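Local coordinates for protein Pbp related beta-lactamase (Pyrococcus abyssi, PDB 2QMI) that probably hydrolyses peptides as a self-compartmentalizing, octameric serine peptidase related to penicillin-binding proteins and beta-lactamases, at residues P20-S25 against V323-N328; N89-P94 against D145-A150; E277-E282 against N293-K298; I401-E406 against C415-N420. All blocks are in the same frame, centred on the assembly; numbering follows the deposited sequence.

Contact 1 of 4, residues P20-S25 against V323-N328; sequences PGISIS and VAVLEN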
# COMPACT_ATOMS: atom_id res chain seq x y z
N PRO A 20 11.05 -21.90 -22.19
CA PRO A 20 11.50 -21.16 -23.38
C PRO A 20 11.87 -22.03 -24.59
O PRO A 20 11.31 -21.87 -25.67
CB PRO A 20 12.71 -20.37 -22.86
CG PRO A 20 12.48 -20.29 -21.36
CD PRO A 20 11.96 -21.67 -21.06
N GLY A 21 12.83 -22.93 -24.40
CA GLY A 21 13.28 -23.80 -25.48
C GLY A 21 13.78 -25.14 -24.97
O GLY A 21 14.09 -25.28 -23.79
N ILE A 22 13.86 -26.12 -25.87
CA ILE A 22 14.31 -27.47 -25.54
C ILE A 22 14.95 -28.17 -26.74
O ILE A 22 14.55 -27.95 -27.88
CB ILE A 22 13.12 -28.34 -25.05
CG1 ILE A 22 12.81 -28.06 -23.58
CG2 ILE A 22 13.42 -29.82 -25.29
CD1 ILE A 22 11.64 -28.86 -23.02
N SER A 23 15.94 -29.01 -26.47
CA SER A 23 16.60 -29.77 -27.53
C SER A 23 16.63 -31.24 -27.14
O SER A 23 16.73 -31.56 -25.95
CB SER A 23 18.03 -29.27 -27.76
OG SER A 23 18.03 -28.08 -28.52
N ILE A 24 16.54 -32.12 -28.12
CA ILE A 24 16.56 -33.55 -27.86
C ILE A 24 17.14 -34.35 -29.02
O ILE A 24 16.90 -34.04 -30.19
CB ILE A 24 15.13 -34.08 -27.55
CG1 ILE A 24 15.17 -35.59 -27.25
CG2 ILE A 24 14.21 -33.80 -28.73
CD1 ILE A 24 13.81 -36.19 -26.86
N SER A 25 17.92 -35.38 -28.70
CA SER A 25 18.48 -36.24 -29.73
C SER A 25 18.21 -37.68 -29.30
O SER A 25 18.21 -37.98 -28.11
CB SER A 25 19.99 -35.99 -29.90
OG SER A 25 20.70 -36.27 -28.72
N VAL A 323 18.90 -41.38 -24.89
CA VAL A 323 18.28 -40.07 -25.13
C VAL A 323 18.97 -38.93 -24.38
O VAL A 323 19.37 -39.07 -23.22
CB VAL A 323 16.79 -40.08 -24.72
CG1 VAL A 323 16.12 -38.78 -25.17
CG2 VAL A 323 16.09 -41.29 -25.32
N ALA A 324 19.10 -37.80 -25.06
CA ALA A 324 19.70 -36.62 -24.48
C ALA A 324 18.70 -35.48 -24.64
O ALA A 324 18.18 -35.25 -25.73
CB ALA A 324 21.00 -36.28 -25.19
N VAL A 325 18.42 -34.79 -23.53
CA VAL A 325 17.49 -33.67 -23.51
C VAL A 325 18.11 -32.47 -22.76
O VAL A 325 18.56 -32.61 -21.61
CB VAL A 325 16.17 -34.04 -22.81
CG1 VAL A 325 15.21 -32.84 -22.80
CG2 VAL A 325 15.52 -35.22 -23.51
N LEU A 326 18.13 -31.31 -23.40
CA LEU A 326 18.67 -30.11 -22.78
C LEU A 326 17.56 -29.06 -22.71
O LEU A 326 16.72 -28.98 -23.60
CB LEU A 326 19.87 -29.58 -23.58
CG LEU A 326 21.10 -30.48 -23.50
CD1 LEU A 326 22.27 -29.86 -24.25
CD2 LEU A 326 21.47 -30.71 -22.04
N GLU A 327 17.56 -28.26 -21.65
CA GLU A 327 16.53 -27.26 -21.46
C GLU A 327 17.02 -25.89 -20.98
O GLU A 327 17.90 -25.78 -20.13
CB GLU A 327 15.48 -27.80 -20.49
CG GLU A 327 14.21 -26.95 -20.40
CD GLU A 327 13.20 -27.54 -19.43
OE1 GLU A 327 12.96 -28.77 -19.51
OE2 GLU A 327 12.66 -26.77 -18.60
N ASN A 328 16.37 -24.86 -21.53
CA ASN A 328 16.63 -23.44 -21.28
C ASN A 328 16.13 -22.90 -19.93
O ASN A 328 16.01 -21.69 -19.77
CB ASN A 328 15.97 -22.63 -22.39
CG ASN A 328 16.91 -21.66 -23.02
OD1 ASN A 328 18.11 -21.71 -22.76
ND2 ASN A 328 16.40 -20.77 -23.87
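The antiparallel sheet of the beta-lactamase/penicillin-binding fold pairs its first strand with its last here. In 20-25 and 323-328, Ile22 faces Glu327, Ser23 faces Leu326, Ile24 faces Val325 and Ser25 faces Ala324. Two hydrogen-bonded pairs carry the ladder. Leu326 N reaches Ser23 O at 2.9 Å, and Ser23 N returns a bond to Leu326 O. Ser25 and Ala324 exchange the same two bonds. Asn328 N extends the ladder with a bond to Gly21 O, 3.2 Å. The sheet continues on both sides, with 20-25 bonded to strand 31-38 and 323-328 to strand 310-316.

Ile22, Ile24, Val325 and Glu327 share the face covered by helix 334-345. Ile24 and Val325 lie side by side and point the same way, with Ile24 CG1 3.8 Å from Val325 CG2. The aliphatic part of Glu327 is used as a hydrophobic chain, its CG 3.6 Å from Ile22 CG1. Its carboxylate is held by Tyr332 N through OE2. Ser23, Ser25, Ala324 and Leu326 occupy the other face, against helix 241-252. Both serine hydroxyls are buried and have partners beyond the two strands: Ser23 OG meets Thr50 O and Tyr55 OH, and Ser25 OG meets Val241 O. The chi1 of Ser25, 61°, sets OG between its backbone N and carbonyl carbon, 3.5 Å from Ala324 CB.

Contact 2 of 4, residues N89-P94 against D145-A150; sequences NIKLRP and DMEKWA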
# COMPACT_ATOMS: atom_id res chain seq x y z
N ASN A 89 45.54 -31.92 0.06
CA ASN A 89 45.92 -31.49 1.40
C ASN A 89 44.69 -31.00 2.14
O ASN A 89 44.46 -29.80 2.28
CB ASN A 89 46.98 -30.37 1.34
CG ASN A 89 47.33 -29.83 2.71
OD1 ASN A 89 47.25 -30.55 3.72
ND2 ASN A 89 47.73 -28.57 2.77
N ILE A 90 43.89 -31.96 2.59
CA ILE A 90 42.67 -31.67 3.33
C ILE A 90 42.49 -32.85 4.26
O ILE A 90 43.00 -33.94 3.99
CB ILE A 90 41.44 -31.53 2.41
CG1 ILE A 90 40.23 -31.06 3.22
CG2 ILE A 90 41.16 -32.84 1.72
CD1 ILE A 90 38.99 -30.83 2.40
N LYS A 91 41.78 -32.64 5.36
CA LYS A 91 41.54 -33.70 6.32
C LYS A 91 40.22 -34.42 6.00
O LYS A 91 39.15 -33.81 6.04
CB LYS A 91 41.52 -33.11 7.73
CG LYS A 91 41.93 -34.08 8.82
CD LYS A 91 41.90 -33.43 10.21
CE LYS A 91 42.89 -32.27 10.32
NZ LYS A 91 42.93 -31.73 11.71
N LEU A 92 40.32 -35.70 5.65
CA LEU A 92 39.15 -36.53 5.32
C LEU A 92 39.31 -37.96 5.88
O LEU A 92 39.51 -38.91 5.13
CB LEU A 92 38.96 -36.62 3.81
CG LEU A 92 38.43 -35.41 3.03
CD1 LEU A 92 38.36 -35.75 1.56
CD2 LEU A 92 37.05 -35.02 3.54
N ARG A 93 39.21 -38.09 7.20
CA ARG A 93 39.35 -39.38 7.86
C ARG A 93 38.38 -39.36 9.04
O ARG A 93 38.78 -39.60 10.19
CB ARG A 93 40.80 -39.56 8.35
CG ARG A 93 41.16 -41.00 8.76
CD ARG A 93 42.56 -41.09 9.39
NE ARG A 93 43.64 -40.73 8.47
CZ ARG A 93 44.06 -41.48 7.46
NH1 ARG A 93 43.50 -42.66 7.22
NH2 ARG A 93 45.03 -41.06 6.68
N PRO A 94 37.10 -39.09 8.78
CA PRO A 94 36.10 -39.05 9.86
C PRO A 94 35.99 -40.36 10.63
O PRO A 94 36.02 -41.43 10.05
CB PRO A 94 34.82 -38.69 9.12
CG PRO A 94 35.01 -39.40 7.80
CD PRO A 94 36.44 -39.03 7.46
N ASP A 145 36.86 -27.76 6.67
CA ASP A 145 36.42 -28.50 7.84
C ASP A 145 35.31 -29.52 7.56
O ASP A 145 34.61 -29.94 8.48
CB ASP A 145 35.91 -27.54 8.93
CG ASP A 145 36.89 -26.41 9.21
OD1 ASP A 145 38.05 -26.71 9.54
OD2 ASP A 145 36.48 -25.23 9.12
N MET A 146 35.15 -29.92 6.30
CA MET A 146 34.08 -30.86 5.95
C MET A 146 34.14 -32.18 6.71
O MET A 146 33.13 -32.88 6.85
CB MET A 146 34.04 -31.11 4.43
CG MET A 146 35.24 -31.84 3.87
SD MET A 146 35.17 -31.89 2.05
CE MET A 146 33.84 -33.08 1.79
N GLU A 147 35.31 -32.55 7.21
CA GLU A 147 35.42 -33.79 7.95
C GLU A 147 34.56 -33.73 9.21
O GLU A 147 33.93 -34.72 9.58
CB GLU A 147 36.88 -34.07 8.32
CG GLU A 147 37.03 -35.29 9.22
CD GLU A 147 38.45 -35.47 9.74
OE1 GLU A 147 39.33 -35.92 8.96
OE2 GLU A 147 38.67 -35.15 10.93
N LYS A 148 34.53 -32.57 9.86
CA LYS A 148 33.74 -32.37 11.08
C LYS A 148 32.24 -32.42 10.81
O LYS A 148 31.43 -32.43 11.75
CB LYS A 148 34.05 -31.02 11.72
CG LYS A 148 35.48 -30.80 12.14
CD LYS A 148 35.58 -29.53 13.00
CE LYS A 148 37.02 -29.20 13.36
NZ LYS A 148 37.77 -28.66 12.20
N TRP A 149 31.88 -32.44 9.54
CA TRP A 149 30.48 -32.45 9.12
C TRP A 149 29.91 -33.87 8.99
O TRP A 149 28.70 -34.06 9.05
CB TRP A 149 30.37 -31.70 7.80
CG TRP A 149 28.99 -31.29 7.40
CD1 TRP A 149 28.32 -31.67 6.27
CD2 TRP A 149 28.13 -30.36 8.08
NE1 TRP A 149 27.11 -31.02 6.20
CE2 TRP A 149 26.97 -30.21 7.30
CE3 TRP A 149 28.25 -29.63 9.27
CZ2 TRP A 149 25.92 -29.37 7.67
CZ3 TRP A 149 27.20 -28.79 9.64
CH2 TRP A 149 26.05 -28.66 8.84
N ALA A 150 30.80 -34.85 8.81
CA ALA A 150 30.42 -36.25 8.65
C ALA A 150 29.44 -36.73 9.71
O ALA A 150 29.45 -36.25 10.85
CB ALA A 150 31.66 -37.13 8.65
O HOH W 1 38.04 -31.57 6.98
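Glu147 OE1 takes the backbone N-H of Arg93 at 2.8 Å, the one direct hydrogen bond between 89-94 and 145-150. The N-H points well at the oxygen, at 160°. The donor arrives on the anti side of OE1 and 33° out of the carboxylate plane. With CG anti to the backbone N (chi1 174°) and an extended chain beyond it, Glu147 spans the gap between the two loops. Its CG passes over the start of Pro94, 3.8 Å from Pro94 N. The aliphatic part of Lys91 lies against the carboxylate, with Lys91 CG 3.2 Å from Glu147 OE1. The ammonium goes elsewhere, and Lys91 NZ stays 5.5 Å from Glu147 OE2.

A water forms a second bridge. It donates to Lys91 O at 2.7 Å and accepts from Glu147 N. Glu147 is therefore tied to the 89-94 loop through both its side chain and its backbone.

Apolar contacts flank these bonds. Met146 CG lies 3.7 Å from Leu92 CD2, and its sulfur also meets Ile90 CD1. At the other end, Pro94 CB meets Ala150 CB at 3.6 Å. Both segments are loops of the beta-lactamase-like domain. Leu92 and Met146 pack on helix 162-176, while Trp149 turns to a second subunit, where it makes a cation-pi contact with Arg443 of that chain. Segment 89-94 leads toward helix 101-105, and 145-150 follows helix 136-142.

Contact 3 of 4, residues E277-E282 against N293-K298; sequences EIFGGE and NFLGEK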
# COMPACT_ATOMS: atom_id res chain seq x y z
N GLU A 277 13.70 -42.77 -5.17
CA GLU A 277 13.07 -44.00 -5.64
C GLU A 277 11.86 -43.69 -6.51
O GLU A 277 10.88 -43.08 -6.06
CB GLU A 277 12.65 -44.84 -4.44
CG GLU A 277 12.66 -46.33 -4.70
CD GLU A 277 12.90 -47.12 -3.42
OE1 GLU A 277 13.05 -48.37 -3.49
OE2 GLU A 277 12.94 -46.48 -2.34
N ILE A 278 11.93 -44.12 -7.77
CA ILE A 278 10.85 -43.88 -8.70
C ILE A 278 10.29 -45.18 -9.26
O ILE A 278 9.10 -45.44 -9.15
CB ILE A 278 11.32 -42.99 -9.88
CG1 ILE A 278 11.86 -41.67 -9.33
CG2 ILE A 278 10.15 -42.74 -10.83
CD1 ILE A 278 12.44 -40.74 -10.40
N PHE A 279 11.16 -46.00 -9.83
CA PHE A 279 10.75 -47.28 -10.41
C PHE A 279 11.04 -48.48 -9.50
O PHE A 279 10.46 -49.55 -9.68
CB PHE A 279 11.43 -47.48 -11.77
CG PHE A 279 11.04 -46.45 -12.80
CD1 PHE A 279 9.86 -46.59 -13.53
CD2 PHE A 279 11.82 -45.31 -12.99
CE1 PHE A 279 9.47 -45.62 -14.44
CE2 PHE A 279 11.43 -44.33 -13.90
CZ PHE A 279 10.26 -44.48 -14.63
N GLY A 280 11.93 -48.31 -8.53
CA GLY A 280 12.21 -49.44 -7.65
C GLY A 280 13.45 -49.33 -6.79
O GLY A 280 13.46 -48.59 -5.81
N GLY A 281 14.48 -50.10 -7.12
CA GLY A 281 15.70 -50.07 -6.35
C GLY A 281 16.82 -49.37 -7.09
O GLY A 281 17.89 -49.94 -7.31
N GLU A 282 16.59 -48.13 -7.51
CA GLU A 282 17.64 -47.40 -8.22
C GLU A 282 18.79 -47.10 -7.26
O GLU A 282 18.57 -46.87 -6.07
CB GLU A 282 17.10 -46.09 -8.82
CG GLU A 282 15.91 -45.49 -8.12
CD GLU A 282 14.59 -46.05 -8.62
OE1 GLU A 282 14.31 -45.96 -9.84
OE2 GLU A 282 13.82 -46.57 -7.78
N ASN A 293 14.78 -51.37 -12.51
CA ASN A 293 13.39 -51.72 -12.83
C ASN A 293 12.67 -50.65 -13.66
O ASN A 293 11.60 -50.18 -13.28
CB ASN A 293 12.62 -51.94 -11.52
CG ASN A 293 13.26 -53.01 -10.65
OD1 ASN A 293 13.39 -52.84 -9.44
ND2 ASN A 293 13.65 -54.12 -11.28
N PHE A 294 13.26 -50.28 -14.79
CA PHE A 294 12.66 -49.26 -15.65
C PHE A 294 11.91 -49.90 -16.82
O PHE A 294 12.48 -50.09 -17.90
CB PHE A 294 13.74 -48.33 -16.21
CG PHE A 294 13.21 -47.27 -17.13
CD1 PHE A 294 12.47 -46.20 -16.63
CD2 PHE A 294 13.42 -47.35 -18.51
CE1 PHE A 294 11.95 -45.23 -17.49
CE2 PHE A 294 12.91 -46.38 -19.37
CZ PHE A 294 12.18 -45.32 -18.85
N LEU A 295 10.63 -50.21 -16.61
CA LEU A 295 9.82 -50.82 -17.66
C LEU A 295 10.47 -52.10 -18.15
O LEU A 295 10.59 -52.33 -19.35
CB LEU A 295 9.63 -49.84 -18.83
CG LEU A 295 8.72 -48.63 -18.59
CD1 LEU A 295 9.27 -47.79 -17.46
CD2 LEU A 295 8.59 -47.79 -19.86
N GLY A 296 10.88 -52.94 -17.21
CA GLY A 296 11.51 -54.20 -17.55
C GLY A 296 12.91 -54.09 -18.15
O GLY A 296 13.40 -55.06 -18.74
N GLU A 297 13.54 -52.93 -18.01
CA GLU A 297 14.89 -52.73 -18.54
C GLU A 297 15.82 -52.11 -17.50
O GLU A 297 15.36 -51.58 -16.47
CB GLU A 297 14.84 -51.80 -19.75
CG GLU A 297 13.92 -52.23 -20.88
CD GLU A 297 14.36 -53.54 -21.52
OE1 GLU A 297 15.58 -53.84 -21.55
OE2 GLU A 297 13.47 -54.26 -22.02
N LYS A 298 17.12 -52.18 -17.75
CA LYS A 298 18.10 -51.57 -16.86
C LYS A 298 18.47 -50.22 -17.48
O LYS A 298 19.06 -50.17 -18.56
CB LYS A 298 19.36 -52.42 -16.73
CG LYS A 298 20.33 -51.89 -15.66
CD LYS A 298 21.73 -52.48 -15.78
CE LYS A 298 22.62 -51.94 -14.66
NZ LYS A 298 24.04 -52.40 -14.79
O HOH W 2 14.57 -48.87 -11.29
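Phe279 and Phe294 form the tight part of this contact, a T-shaped pair. The edge of Phe294 meets the face of Phe279, with planes at 84° and centroids 4.8 Å apart. Phe294 CE1 comes to 3.4 Å from Phe279 CZ. The two side chains run alongside each other, and Leu295 CD1 adds a contact at 3.7 Å to Phe279 CE1. Ile278 CG2 covers the opposite face of the Phe279 ring. Met339 of helix 334-345 touches both aromatic residues.

The other side is looser and nearer solvent. Asn293 and Gly281 are exposed, and Asn293 OD1 stays 3.8 Å from Gly281 N. Here a water joins the segments, accepting from Asn293 N at 2.8 Å and giving a long bond to Glu282 OE1. The buried carboxylate of Glu282 also holds its own loop: OE1 accepts from Phe279 N, and OE2 takes Gly280 N at 2.7 Å. Both donors come on the syn side. This grip fixes the backbone from which the Phe279 ring projects.

Phe294 and Glu297 exchange both backbone bonds around Leu295-Gly296, which have positive phi. This is a two-residue beta hairpin with a type I' turn, leading into strand 297-305, an inner strand of the antiparallel sheet of the beta-lactamase-like fold.

Contact 4 of 4, residues I401-E406 against C415-N420; sequences IPLFPE and CYTLSN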
# COMPACT_ATOMS: atom_id res chain seq x y z
N ILE A 401 -5.08 -27.57 4.89
CA ILE A 401 -4.75 -28.96 5.21
C ILE A 401 -3.90 -29.62 4.12
O ILE A 401 -4.17 -29.44 2.92
CB ILE A 401 -6.04 -29.81 5.34
CG1 ILE A 401 -6.88 -29.32 6.51
CG2 ILE A 401 -5.68 -31.28 5.52
CD1 ILE A 401 -8.18 -30.09 6.68
N PRO A 402 -2.86 -30.38 4.52
CA PRO A 402 -1.98 -31.07 3.58
C PRO A 402 -2.48 -32.50 3.36
O PRO A 402 -2.63 -33.25 4.32
CB PRO A 402 -0.63 -31.04 4.29
CG PRO A 402 -1.04 -31.25 5.72
CD PRO A 402 -2.24 -30.32 5.87
N LEU A 403 -2.73 -32.86 2.11
CA LEU A 403 -3.22 -34.21 1.79
C LEU A 403 -2.23 -35.04 0.96
O LEU A 403 -1.71 -34.58 -0.07
CB LEU A 403 -4.55 -34.13 1.04
CG LEU A 403 -5.74 -33.47 1.73
CD1 LEU A 403 -6.93 -33.53 0.79
CD2 LEU A 403 -6.06 -34.16 3.04
N PHE A 404 -1.97 -36.26 1.41
CA PHE A 404 -1.05 -37.16 0.73
C PHE A 404 -1.80 -38.26 -0.02
O PHE A 404 -2.49 -39.07 0.60
CB PHE A 404 -0.11 -37.82 1.75
CG PHE A 404 0.96 -36.91 2.27
CD1 PHE A 404 0.79 -35.53 2.29
CD2 PHE A 404 2.14 -37.44 2.79
CE1 PHE A 404 1.77 -34.69 2.82
CE2 PHE A 404 3.13 -36.62 3.32
CZ PHE A 404 2.94 -35.24 3.33
N PRO A 405 -1.67 -38.31 -1.35
CA PRO A 405 -2.36 -39.34 -2.12
C PRO A 405 -1.84 -40.72 -1.76
O PRO A 405 -0.63 -40.97 -1.81
CB PRO A 405 -2.05 -38.97 -3.57
CG PRO A 405 -1.93 -37.48 -3.51
CD PRO A 405 -1.10 -37.29 -2.26
N GLU A 406 -2.74 -41.62 -1.37
CA GLU A 406 -2.39 -42.98 -0.99
C GLU A 406 -2.93 -43.92 -2.05
O GLU A 406 -2.52 -45.08 -2.13
CB GLU A 406 -3.00 -43.34 0.36
CG GLU A 406 -2.77 -44.79 0.81
CD GLU A 406 -3.73 -45.21 1.93
OE1 GLU A 406 -3.62 -44.67 3.06
OE2 GLU A 406 -4.61 -46.07 1.68
N CYS A 415 -6.83 -39.69 -0.39
CA CYS A 415 -5.73 -39.01 0.29
C CYS A 415 -5.90 -39.11 1.79
O CYS A 415 -6.95 -39.55 2.27
CB CYS A 415 -5.69 -37.52 -0.08
SG CYS A 415 -5.61 -37.20 -1.83
N TYR A 416 -4.88 -38.69 2.52
CA TYR A 416 -4.93 -38.72 3.97
C TYR A 416 -4.05 -37.61 4.50
O TYR A 416 -3.11 -37.18 3.84
CB TYR A 416 -4.42 -40.07 4.50
CG TYR A 416 -2.94 -40.29 4.34
CD1 TYR A 416 -2.03 -39.78 5.28
CD2 TYR A 416 -2.42 -41.00 3.25
CE1 TYR A 416 -0.66 -39.98 5.15
CE2 TYR A 416 -1.04 -41.20 3.11
CZ TYR A 416 -0.17 -40.69 4.06
OH TYR A 416 1.19 -40.89 3.93
N THR A 417 -4.38 -37.14 5.69
CA THR A 417 -3.62 -36.09 6.33
C THR A 417 -3.36 -36.54 7.76
O THR A 417 -3.55 -37.72 8.08
CB THR A 417 -4.39 -34.78 6.35
OG1 THR A 417 -3.54 -33.75 6.87
CG2 THR A 417 -5.64 -34.91 7.20
N LEU A 418 -2.94 -35.61 8.61
CA LEU A 418 -2.65 -35.96 10.00
C LEU A 418 -3.75 -35.48 10.95
O LEU A 418 -4.16 -34.32 10.90
CB LEU A 418 -1.30 -35.37 10.42
CG LEU A 418 -0.44 -36.32 11.26
CD1 LEU A 418 -1.15 -36.61 12.58
CD2 LEU A 418 -0.18 -37.63 10.49
N SER A 419 -4.20 -36.40 11.80
CA SER A 419 -5.26 -36.13 12.78
C SER A 419 -4.83 -36.64 14.14
O SER A 419 -4.75 -37.86 14.35
CB SER A 419 -6.53 -36.87 12.40
OG SER A 419 -6.40 -38.26 12.68
N ASN A 420 -4.56 -35.73 15.07
CA ASN A 420 -4.14 -36.09 16.42
C ASN A 420 -3.09 -37.21 16.47
O ASN A 420 -2.77 -37.71 17.56
CB ASN A 420 -5.35 -36.48 17.27
CG ASN A 420 -5.10 -36.34 18.77
OD1 ASN A 420 -4.22 -37.00 19.34
ND2 ASN A 420 -5.87 -35.46 19.41
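Tyr416 and Phe404 meet as a CH-pi contact rather than as stacked rings. Phe404 CB sits over one face of the Tyr416 ring, 3.9 Å from its centroid. The two rings are oblique, with planes at 56°. Tyr416 CG lies between its backbone N and carbonyl carbon (chi1 71°), which folds the ring back over the neighbouring strand. Glu406 approaches the same ring from its edge, with CB 3.8 Å from Tyr416 CD2.

The backbones of Phe404 and Tyr416 also exchange bonds, as a hydrogen-bonded antiparallel pair. Phe404 N gives a nearly straight one to Tyr416 O, 2.8 Å. The return bond from Tyr416 N to Phe404 O is more bent.

These segments belong to the hairpin of strands 400-408 and 412-419, in the closed eight-stranded antiparallel barrel of the octamerisation domain. On the barrel face away from the aromatic pair, Leu403 CB meets Cys415 CB at 3.7 Å. Cys415 SG lies close to Pro405, 3.9 Å from its CA. Strands 387-392 and 422-431 continue the sheet on the two sides of the hairpin.

Further along, the strands splay. A side-chain bond takes over, from Thr417 OG1 to Pro402 O at 2.8 Å. Thr417 OG1 is anti to its backbone N (chi1 -174°), directed across to the carbonyl. Ile401 CG2 meets the same hydroxyl at 3.5 Å.

At the interface with another subunit, the Phe404 ring stacks on Phe404 of that chain, and Tyr416 OH is hydrogen-bonded to its Tyr416 OH.

Contacts 1, 2 and 3 lie in the beta-lactamase-like part of the chain, and contact 4 in the octamerisation barrel. Contacts 1 and 3 both reach the large antiparallel sheet; their centres are 23 Å apart and their nearest atoms about 8 Å. Contact 2 is on the other side of the chain's centre from contact 1, 38 Å between centres. Contact 4 is 27 Å from contact 3 and 41 Å from contact 2, centre to centre. Contacts 2, 3 and 4 all touch a second subunit. The probable catalytic serine and lysine, Ser59 and Lys62 of an SxxK pattern, belong to none of the four contacts.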